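Local coordinates for protein naphthalene dioxygenase small subunit (Rhodococcus sp., PDB 2B1X) that forms the beta subunit of a Rieske non-heme iron naphthalene 1,2-dioxygenase, probably with a mainly structural role beside the large subunit, at residues B[42-47]-B[149-154]; B[114-119]-B[137-142]; B[121-126]-B[163-168]. All blocks are in the same frame, centred on the assembly; numbering follows the deposited sequence.

Contact 1: residues B[42-47]-B[149-154]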
loop_
_atom_site.group_PDB
_atom_site.type_symbol
_atom_site.label_atom_id
_atom_site.label_comp_id
_atom_site.label_asym_id
_atom_site.label_seq_id
_atom_site.Cartn_x
_atom_site.Cartn_y
_atom_site.Cartn_z
ATOM N N LEU B 42 -12.649 30.164 -20.563
ATOM C CA LEU B 42 -11.968 29.185 -19.686
ATOM C C LEU B 42 -10.900 28.396 -20.424
ATOM O O LEU B 42 -11.123 27.924 -21.554
ATOM C CB LEU B 42 -12.961 28.209 -19.025
ATOM C CG LEU B 42 -12.349 27.015 -18.251
ATOM C CD1 LEU B 42 -11.842 27.452 -16.875
ATOM C CD2 LEU B 42 -13.334 25.851 -18.087
ATOM N N SER B 43 -9.745 28.271 -19.777
ATOM C CA SER B 43 -8.738 27.265 -20.112
ATOM C C SER B 43 -8.407 26.432 -18.872
ATOM O O SER B 43 -7.957 26.968 -17.842
ATOM C CB SER B 43 -7.466 27.927 -20.658
ATOM O OG SER B 43 -6.453 26.951 -20.796
ATOM N N TYR B 44 -8.671 25.126 -18.952
ATOM C CA TYR B 44 -8.456 24.222 -17.845
ATOM C C TYR B 44 -7.511 23.141 -18.325
ATOM O O TYR B 44 -7.901 22.328 -19.164
ATOM C CB TYR B 44 -9.787 23.607 -17.355
ATOM C CG TYR B 44 -9.673 22.779 -16.086
ATOM C CD1 TYR B 44 -10.104 23.282 -14.856
ATOM C CD2 TYR B 44 -9.145 21.495 -16.113
ATOM C CE1 TYR B 44 -10.008 22.534 -13.700
ATOM C CE2 TYR B 44 -9.021 20.739 -14.955
ATOM C CZ TYR B 44 -9.454 21.267 -13.749
ATOM O OH TYR B 44 -9.332 20.509 -12.604
ATOM N N VAL B 45 -6.268 23.142 -17.831
ATOM C CA VAL B 45 -5.306 22.105 -18.284
ATOM C C VAL B 45 -4.519 21.355 -17.210
ATOM O O VAL B 45 -4.124 21.927 -16.193
ATOM C CB VAL B 45 -4.383 22.546 -19.502
ATOM C CG1 VAL B 45 -4.880 23.847 -20.188
ATOM C CG2 VAL B 45 -2.910 22.586 -19.157
ATOM N N VAL B 46 -4.326 20.065 -17.463
ATOM C CA VAL B 46 -3.517 19.174 -16.622
ATOM C C VAL B 46 -2.394 18.615 -17.496
ATOM O O VAL B 46 -2.624 17.724 -18.310
ATOM C CB VAL B 46 -4.389 18.029 -16.063
ATOM C CG1 VAL B 46 -3.592 17.116 -15.112
ATOM C CG2 VAL B 46 -5.660 18.616 -15.389
ATOM N N PRO B 47 -1.193 19.163 -17.367
ATOM C CA PRO B 47 -0.049 18.721 -18.168
ATOM C C PRO B 47 0.500 17.360 -17.793
ATOM O O PRO B 47 0.303 16.871 -16.675
ATOM C CB PRO B 47 1.022 19.783 -17.865
ATOM C CG PRO B 47 0.259 20.921 -17.354
ATOM C CD PRO B 47 -0.858 20.339 -16.545
ATOM N N PHE B 149 -16.117 36.221 -8.044
ATOM C CA PHE B 149 -15.061 35.917 -9.001
ATOM C C PHE B 149 -15.487 34.805 -9.936
ATOM O O PHE B 149 -16.335 33.977 -9.604
ATOM C CB PHE B 149 -13.781 35.484 -8.293
ATOM C CG PHE B 149 -13.170 36.542 -7.430
ATOM C CD1 PHE B 149 -13.435 36.585 -6.069
ATOM C CD2 PHE B 149 -12.313 37.494 -7.977
ATOM C CE1 PHE B 149 -12.864 37.567 -5.272
ATOM C CE2 PHE B 149 -11.739 38.462 -7.186
ATOM C CZ PHE B 149 -12.022 38.503 -5.832
ATOM N N LEU B 150 -14.876 34.803 -11.110
ATOM C CA LEU B 150 -14.996 33.701 -12.048
ATOM C C LEU B 150 -13.607 33.224 -12.395
ATOM O O LEU B 150 -12.652 34.015 -12.429
ATOM C CB LEU B 150 -15.680 34.151 -13.333
ATOM C CG LEU B 150 -17.168 33.913 -13.604
ATOM C CD1 LEU B 150 -18.017 33.745 -12.352
ATOM C CD2 LEU B 150 -17.703 35.039 -14.478
ATOM N N MET B 151 -13.513 31.930 -12.685
ATOM C CA MET B 151 -12.252 31.333 -13.067
ATOM C C MET B 151 -12.081 31.365 -14.574
ATOM O O MET B 151 -12.832 30.729 -15.309
ATOM C CB MET B 151 -12.165 29.892 -12.570
ATOM C CG MET B 151 -10.782 29.248 -12.762
ATOM S SD MET B 151 -10.657 27.751 -11.820
ATOM C CE MET B 151 -11.674 26.635 -12.901
ATOM N N ALA B 152 -11.042 32.063 -15.002
ATOM C CA ALA B 152 -10.690 32.170 -16.404
ATOM C C ALA B 152 -9.691 31.113 -16.816
ATOM O O ALA B 152 -9.668 30.713 -17.974
ATOM C CB ALA B 152 -10.127 33.563 -16.708
ATOM N N LYS B 153 -8.863 30.666 -15.867
ATOM C CA LYS B 153 -7.778 29.732 -16.181
ATOM C C LYS B 153 -7.400 28.901 -14.972
ATOM O O LYS B 153 -7.431 29.386 -13.850
ATOM C CB LYS B 153 -6.545 30.490 -16.704
ATOM C CG LYS B 153 -5.437 29.606 -17.304
ATOM C CD LYS B 153 -4.222 30.448 -17.708
ATOM C CE LYS B 153 -3.000 29.588 -17.975
ATOM N NZ LYS B 153 -3.059 28.913 -19.308
ATOM N N ARG B 154 -7.044 27.645 -15.213
ATOM C CA ARG B 154 -6.423 26.822 -14.195
ATOM C C ARG B 154 -5.469 25.845 -14.860
ATOM O O ARG B 154 -5.832 25.181 -15.859
ATOM C CB ARG B 154 -7.465 26.067 -13.372
ATOM C CG ARG B 154 -6.830 25.016 -12.446
ATOM C CD ARG B 154 -7.773 24.438 -11.396
ATOM N NE ARG B 154 -8.067 25.431 -10.360
ATOM C CZ ARG B 154 -9.161 25.423 -9.617
ATOM N NH1 ARG B 154 -10.087 24.502 -9.833
ATOM N NH2 ARG B 154 -9.341 26.352 -8.689
#
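Tyr44 and Arg154 lie side by side on two neighbouring parallel strands in the mixed, strongly curved sheet of an NTF2-like fold, a good example of how a buried arginine can be built into a core. Three backbone bonds hold the strands: Ser43 N to Ala152 O, Arg154 N to Ser43 O, and Val45 N to Arg154 O (2.9 Å). At Ala152 and Lys153 the second strand carries a classic beta bulge, both residues facing Val141 of strand 132-145.

From its root outward, Arg154 follows the tyrosine. Arg154 CB lies 4.1 Å from Tyr44 CD1. Arg154 CD then comes 3.7 Å from Tyr44 CE1, obliquely to the ring. Beyond it the chain bends (chi3 -72°), and the guanidinium ends up 73° from the ring plane, with Tyr44 CE1 at its edge. One face of the guanidinium is covered by Met151, whose SD sits 3.5 Å above the centre of the plane. At the tip, NH2 makes a salt bridge to Asp140 and NH1 one to Glu22, so the buried charge is answered by two carboxylates. Tyr44 OH, for its part, bonds to the carbonyl of Met172.

Past its sulfur, Met151 bends at chi3 (76°), which turns Met151 CE to the edge of the Tyr44 ring. The same methyl, Met151 CE, also lies 4.1 Å from Leu42 CD1.

Contact 2: residues B[114-119]-B[137-142]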
loop_
_atom_site.group_PDB
_atom_site.type_symbol
_atom_site.label_atom_id
_atom_site.label_comp_id
_atom_site.label_asym_id
_atom_site.label_seq_id
_atom_site.Cartn_x
_atom_site.Cartn_y
_atom_site.Cartn_z
ATOM N N LYS B 114 -3.806 36.293 -9.828
ATOM C CA LYS B 114 -3.085 35.032 -9.967
ATOM C C LYS B 114 -3.106 34.307 -8.620
ATOM O O LYS B 114 -2.589 34.796 -7.602
ATOM C CB LYS B 114 -1.649 35.247 -10.470
ATOM C CG LYS B 114 -1.545 36.032 -11.794
ATOM C CD LYS B 114 -0.079 36.162 -12.294
ATOM C CE LYS B 114 -0.021 36.834 -13.681
ATOM N NZ LYS B 114 1.340 37.419 -13.962
ATOM N N VAL B 115 -3.737 33.144 -8.615
ATOM C CA VAL B 115 -4.008 32.449 -7.388
ATOM C C VAL B 115 -3.409 31.056 -7.496
ATOM O O VAL B 115 -3.751 30.311 -8.403
ATOM C CB VAL B 115 -5.517 32.400 -7.098
ATOM C CG1 VAL B 115 -5.795 31.677 -5.792
ATOM C CG2 VAL B 115 -6.083 33.831 -7.072
ATOM N N THR B 116 -2.502 30.761 -6.576
ATOM C CA THR B 116 -1.750 29.502 -6.533
ATOM C C THR B 116 -2.035 28.760 -5.222
ATOM O O THR B 116 -1.885 29.323 -4.133
ATOM C CB THR B 116 -0.233 29.769 -6.660
ATOM O OG1 THR B 116 0.014 30.636 -7.770
ATOM C CG2 THR B 116 0.491 28.495 -7.050
ATOM N N SER B 117 -2.478 27.514 -5.337
ATOM C CA SER B 117 -2.736 26.704 -4.142
ATOM C C SER B 117 -2.193 25.293 -4.266
ATOM O O SER B 117 -2.095 24.769 -5.375
ATOM C CB SER B 117 -4.233 26.684 -3.830
ATOM O OG SER B 117 -5.015 26.415 -4.989
ATOM N N ASN B 118 -1.831 24.687 -3.124
ATOM C CA ASN B 118 -1.526 23.261 -3.075
ATOM C C ASN B 118 -2.804 22.444 -2.947
ATOM O O ASN B 118 -3.713 22.809 -2.193
ATOM C CB ASN B 118 -0.565 22.973 -1.923
ATOM C CG ASN B 118 0.809 23.473 -2.225
ATOM O OD1 ASN B 118 1.059 23.964 -3.347
ATOM N ND2 ASN B 118 1.693 23.417 -1.248
ATOM N N LEU B 119 -2.898 21.366 -3.717
ATOM C CA LEU B 119 -4.105 20.550 -3.720
ATOM C C LEU B 119 -3.688 19.159 -3.368
ATOM O O LEU B 119 -2.788 18.592 -4.015
ATOM C CB LEU B 119 -4.816 20.540 -5.088
ATOM C CG LEU B 119 -5.891 19.445 -5.264
ATOM C CD1 LEU B 119 -7.152 19.666 -4.406
ATOM C CD2 LEU B 119 -6.272 19.310 -6.743
ATOM N N GLU B 137 0.035 21.258 -7.728
ATOM C CA GLU B 137 -0.128 22.673 -7.575
ATOM C C GLU B 137 -1.067 23.221 -8.643
ATOM O O GLU B 137 -0.943 22.895 -9.820
ATOM C CB GLU B 137 1.225 23.377 -7.597
ATOM C CG GLU B 137 1.131 24.845 -7.216
ATOM C CD GLU B 137 2.500 25.498 -7.092
ATOM O OE1 GLU B 137 3.223 25.572 -8.113
ATOM O OE2 GLU B 137 2.855 25.939 -5.970
ATOM N N ARG B 138 -2.028 24.029 -8.212
ATOM C CA ARG B 138 -2.958 24.691 -9.126
ATOM C C ARG B 138 -2.561 26.132 -9.222
ATOM O O ARG B 138 -2.397 26.802 -8.196
ATOM C CB ARG B 138 -4.403 24.599 -8.629
ATOM C CG ARG B 138 -4.805 23.203 -8.150
ATOM C CD ARG B 138 -6.299 23.123 -7.818
ATOM N NE ARG B 138 -6.594 24.086 -6.761
ATOM C CZ ARG B 138 -7.793 24.286 -6.221
ATOM N NH1 ARG B 138 -8.839 23.564 -6.607
ATOM N NH2 ARG B 138 -7.922 25.207 -5.262
ATOM N N THR B 139 -2.363 26.582 -10.456
ATOM C CA THR B 139 -2.172 27.982 -10.767
ATOM C C THR B 139 -3.364 28.476 -11.562
ATOM O O THR B 139 -3.616 27.973 -12.657
ATOM C CB THR B 139 -0.838 28.165 -11.542
ATOM O OG1 THR B 139 0.211 27.597 -10.743
ATOM C CG2 THR B 139 -0.439 29.643 -11.641
ATOM N N ASP B 140 -4.080 29.464 -11.001
ATOM C CA ASP B 140 -5.349 29.961 -11.530
ATOM C C ASP B 140 -5.262 31.447 -11.897
ATOM O O ASP B 140 -4.433 32.210 -11.374
ATOM C CB ASP B 140 -6.516 29.819 -10.534
ATOM C CG ASP B 140 -6.696 28.409 -9.997
ATOM O OD1 ASP B 140 -6.183 27.422 -10.605
ATOM O OD2 ASP B 140 -7.330 28.191 -8.926
ATOM N N VAL B 141 -6.121 31.830 -12.814
ATOM C CA VAL B 141 -6.438 33.241 -13.030
ATOM C C VAL B 141 -7.908 33.397 -12.667
ATOM O O VAL B 141 -8.776 32.759 -13.258
ATOM C CB VAL B 141 -6.133 33.692 -14.476
ATOM C CG1 VAL B 141 -6.524 35.186 -14.715
ATOM C CG2 VAL B 141 -4.658 33.460 -14.766
ATOM N N LEU B 142 -8.158 34.217 -11.655
ATOM C CA LEU B 142 -9.515 34.587 -11.259
ATOM C C LEU B 142 -9.832 36.011 -11.724
ATOM O O LEU B 142 -8.966 36.888 -11.678
ATOM C CB LEU B 142 -9.654 34.498 -9.743
ATOM C CG LEU B 142 -10.226 33.233 -9.101
ATOM C CD1 LEU B 142 -10.054 31.940 -9.923
ATOM C CD2 LEU B 142 -9.688 33.093 -7.691
HETATM O O HOH W 1 -5.416 27.846 -7.067
#
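Ser117 and Arg138 face each other as a hydrogen-bonded pair in the antiparallel beta hairpin of strands 112-124 and 132-145, and their side chains show how a sheet can carry polar chemistry into its buried face. The main chains are joined by reciprocal bonds at two such pairs, Ser117 with Arg138 and Val115 with Asp140.

Ser117 OG stands between its own backbone N and carbonyl carbon (chi1 47°), which brings it to the edge of the arginine. There Ser117 OG accepts a bond from Arg138 NH2 at 3.2 Å, almost exactly in the guanidinium plane, and a weak one from Arg138 NE. The arginine reaches this place by bending at chi3 (-60°); Arg138 CD packs 4.0 Å from Leu119 CD2. NH1 makes a salt bridge to the C-terminal carboxylate of Met172. With an alanine here, the carboxylate of Met172 and Ser117 OG would probably lose these donors, and a gap would be likely to open beside Leu119.

On the other face, Thr116 has its methyl anti to the backbone N, which carries Thr116 CG2 across Glu137, 3.6 Å from Glu137 CD. The glutamate is extended, and its OE2 is salt-bridged to Arg103. Asn118 OD1 is bonded to Arg96 of the second subunit, so this face also takes part in the assembly. Back beside Ser117, Val115 CG2 touches Leu142 CD2 at 3.7 Å. Asp140 OD2 is chiefly engaged by Arg154. A water lies among Val115 O, Ser117 OG and Asp140 OD2, 2.6 Å from Ser117 OG and weakly bonded to Asp140 OD2 at 2.7 Å.

Contact 3: residues B[121-126]-B[163-168]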
loop_
_atom_site.group_PDB
_atom_site.type_symbol
_atom_site.label_atom_id
_atom_site.label_comp_id
_atom_site.label_asym_id
_atom_site.label_seq_id
_atom_site.Cartn_x
_atom_site.Cartn_y
_atom_site.Cartn_z
ATOM N N LEU B 121 -5.864 15.766 -3.316
ATOM C CA LEU B 121 -7.190 15.238 -3.621
ATOM C C LEU B 121 -7.264 13.789 -3.153
ATOM O O LEU B 121 -6.444 12.978 -3.576
ATOM C CB LEU B 121 -7.450 15.341 -5.119
ATOM C CG LEU B 121 -8.779 14.717 -5.601
ATOM C CD1 LEU B 121 -9.982 15.499 -5.191
ATOM C CD2 LEU B 121 -8.760 14.492 -7.082
ATOM N N TYR B 122 -8.212 13.497 -2.245
ATOM C CA TYR B 122 -8.400 12.176 -1.686
ATOM C C TYR B 122 -9.566 11.521 -2.393
ATOM O O TYR B 122 -10.531 12.203 -2.699
ATOM C CB TYR B 122 -8.657 12.272 -0.158
ATOM C CG TYR B 122 -8.891 10.932 0.563
ATOM C CD1 TYR B 122 -7.850 10.224 1.101
ATOM C CD2 TYR B 122 -10.183 10.399 0.703
ATOM C CE1 TYR B 122 -8.060 9.010 1.791
ATOM C CE2 TYR B 122 -10.409 9.185 1.341
ATOM C CZ TYR B 122 -9.361 8.500 1.875
ATOM O OH TYR B 122 -9.616 7.325 2.496
ATOM N N ARG B 123 -9.497 10.213 -2.675
ATOM C CA ARG B 123 -10.580 9.547 -3.455
ATOM C C ARG B 123 -10.815 8.079 -3.055
ATOM O O ARG B 123 -9.869 7.337 -3.018
ATOM C CB ARG B 123 -10.283 9.637 -4.971
ATOM C CG ARG B 123 -11.417 9.078 -5.904
ATOM C CD ARG B 123 -10.933 8.741 -7.335
ATOM N NE ARG B 123 -12.033 8.610 -8.304
ATOM C CZ ARG B 123 -11.860 8.449 -9.612
ATOM N NH1 ARG B 123 -10.623 8.325 -10.115
ATOM N NH2 ARG B 123 -12.918 8.356 -10.416
ATOM N N THR B 124 -12.066 7.692 -2.726
ATOM C CA THR B 124 -12.439 6.277 -2.592
ATOM C C THR B 124 -13.647 5.967 -3.475
ATOM O O THR B 124 -14.444 6.841 -3.755
ATOM C CB THR B 124 -12.768 5.853 -1.124
ATOM O OG1 THR B 124 -13.907 6.592 -0.656
ATOM C CG2 THR B 124 -11.630 6.217 -0.127
ATOM N N ARG B 125 -13.778 4.707 -3.857
ATOM C CA ARG B 125 -14.963 4.211 -4.593
ATOM C C ARG B 125 -15.402 2.861 -4.050
ATOM O O ARG B 125 -14.554 2.026 -3.650
ATOM C CB ARG B 125 -14.655 4.061 -6.092
ATOM C CG ARG B 125 -14.303 5.347 -6.826
ATOM C CD ARG B 125 -14.254 5.216 -8.397
ATOM N NE ARG B 125 -15.464 4.584 -8.946
ATOM C CZ ARG B 125 -16.672 5.121 -8.942
ATOM N NH1 ARG B 125 -16.866 6.314 -8.393
ATOM N NH2 ARG B 125 -17.720 4.440 -9.443
ATOM N N GLY B 126 -16.715 2.646 -3.981
ATOM C CA GLY B 126 -17.236 1.340 -3.576
ATOM C C GLY B 126 -16.851 0.942 -2.170
ATOM O O GLY B 126 -16.586 1.783 -1.322
ATOM N N ILE B 163 0.290 8.660 -13.470
ATOM C CA ILE B 163 -0.788 9.090 -12.573
ATOM C C ILE B 163 -1.321 7.912 -11.744
ATOM O O ILE B 163 -1.536 6.780 -12.249
ATOM C CB ILE B 163 -1.919 9.827 -13.377
ATOM C CG1 ILE B 163 -1.350 10.927 -14.278
ATOM C CG2 ILE B 163 -3.098 10.307 -12.466
ATOM C CD1 ILE B 163 -0.473 11.971 -13.516
ATOM N N MET B 164 -1.513 8.167 -10.453
ATOM C CA MET B 164 -1.890 7.102 -9.540
ATOM C C MET B 164 -3.392 7.103 -9.158
ATOM O O MET B 164 -3.765 7.026 -7.982
ATOM C CB MET B 164 -0.954 7.083 -8.358
ATOM C CG MET B 164 0.454 6.649 -8.828
ATOM S SD MET B 164 1.647 6.559 -7.510
ATOM C CE MET B 164 2.164 8.218 -7.440
ATOM N N THR B 165 -4.228 7.156 -10.183
ATOM C CA THR B 165 -5.661 6.889 -10.069
ATOM C C THR B 165 -6.128 6.395 -11.425
ATOM O O THR B 165 -5.428 6.613 -12.442
ATOM C CB THR B 165 -6.434 8.108 -9.528
ATOM O OG1 THR B 165 -7.759 7.712 -9.198
ATOM C CG2 THR B 165 -6.549 9.208 -10.562
ATOM N N HIS B 166 -7.262 5.701 -11.459
ATOM C CA HIS B 166 -7.654 4.939 -12.662
ATOM C C HIS B 166 -8.333 5.787 -13.758
ATOM O O HIS B 166 -8.521 5.310 -14.872
ATOM C CB HIS B 166 -8.541 3.740 -12.284
ATOM C CG HIS B 166 -9.798 4.144 -11.583
ATOM N ND1 HIS B 166 -9.823 4.419 -10.235
ATOM C CD2 HIS B 166 -11.034 4.443 -12.054
ATOM C CE1 HIS B 166 -11.035 4.837 -9.895
ATOM N NE2 HIS B 166 -11.801 4.821 -10.973
ATOM N N ASN B 167 -8.670 7.038 -13.463
ATOM C CA ASN B 167 -9.164 7.975 -14.474
ATOM C C ASN B 167 -9.155 9.385 -13.878
ATOM O O ASN B 167 -9.019 9.547 -12.676
ATOM C CB ASN B 167 -10.542 7.575 -15.097
ATOM C CG ASN B 167 -11.673 7.346 -14.056
ATOM O OD1 ASN B 167 -11.707 7.966 -13.013
ATOM N ND2 ASN B 167 -12.625 6.431 -14.380
ATOM N N LEU B 168 -9.276 10.407 -14.709
ATOM C CA LEU B 168 -9.457 11.739 -14.188
ATOM C C LEU B 168 -10.889 12.141 -14.413
ATOM O O LEU B 168 -11.202 13.030 -15.208
ATOM C CB LEU B 168 -8.453 12.719 -14.819
ATOM C CG LEU B 168 -6.984 12.532 -14.417
ATOM C CD1 LEU B 168 -6.142 13.604 -15.143
ATOM C CD2 LEU B 168 -6.747 12.605 -12.922
#
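Arg123, near the end of strand 112-124, faces Thr165 in an irregular tail with their CA atoms 8.7 Å apart, too far for main-chain pairing, so side chains must bridge the gap. Most of the bridging is done by Arg123, whose chain runs out extended from CG to NE, with CG trans to the backbone N (chi1 -175°).

Its guanidinium is held mainly in its own plane. The end-on pair NH1 and NH2 grips a single atom, Asn167 OD1: the bond from Arg123 NH2 is 2.9 Å and lies in the amide's carbonyl plane, while that from Arg123 NH1 is 3.1 Å and tilted from it. Arg123 NH1 also gives a bond to Thr165 OG1, 3.1 Å away at the guanidinium edge, and a weak one to the main-chain O of Asn167. Thr165 OG1 is also hydrogen-bonded to Asp132. Elsewhere NH2 pairs with Glu89 and NE with Ser93, so bonds at every nitrogen fix the rotation of the group.

One face of this plane is taken by His166. The ring lies only 14° from parallel, with His166 CE1 over the face and 3.5 Å from Arg123 NH1, offset toward the rim. From another direction comes Arg125: Arg125 CD meets the ring edge at 3.6 Å from His166 CE1. The tip of Arg125 turns away, where NH1 is bonded to Pro91 O and NH2 is salt-bridged to Glu374 of the large subunit.

Asn167 ND2 donates to Gln370 O of the same large subunit, so this polar cluster, which ties a C-terminal tail to a strand end, belongs to the alpha-beta subunit interface of a ring-hydroxylating dioxygenase.

Overall arrangement
Contacts 1 and 2 lie together in the core of the sheet, about 9 Å between centres, and meet directly through the arginine of one and the aspartate of the other, joining strand 148-158 to its neighbour 132-145. Both follow regular strand pairing, parallel in contact 1 and antiparallel in contact 2, with buried charges met largely inside the chain. Contact 3 begins farther along strand 112-124, which it shares with contact 2, and lies across the chain's centre from contact 2, its own centre about 21 Å from those of both others. Its touching residues are all buried, but at the interface with the large subunit, and its chemistry is correspondingly different: side-chain bonds replace backbone pairing between its segments.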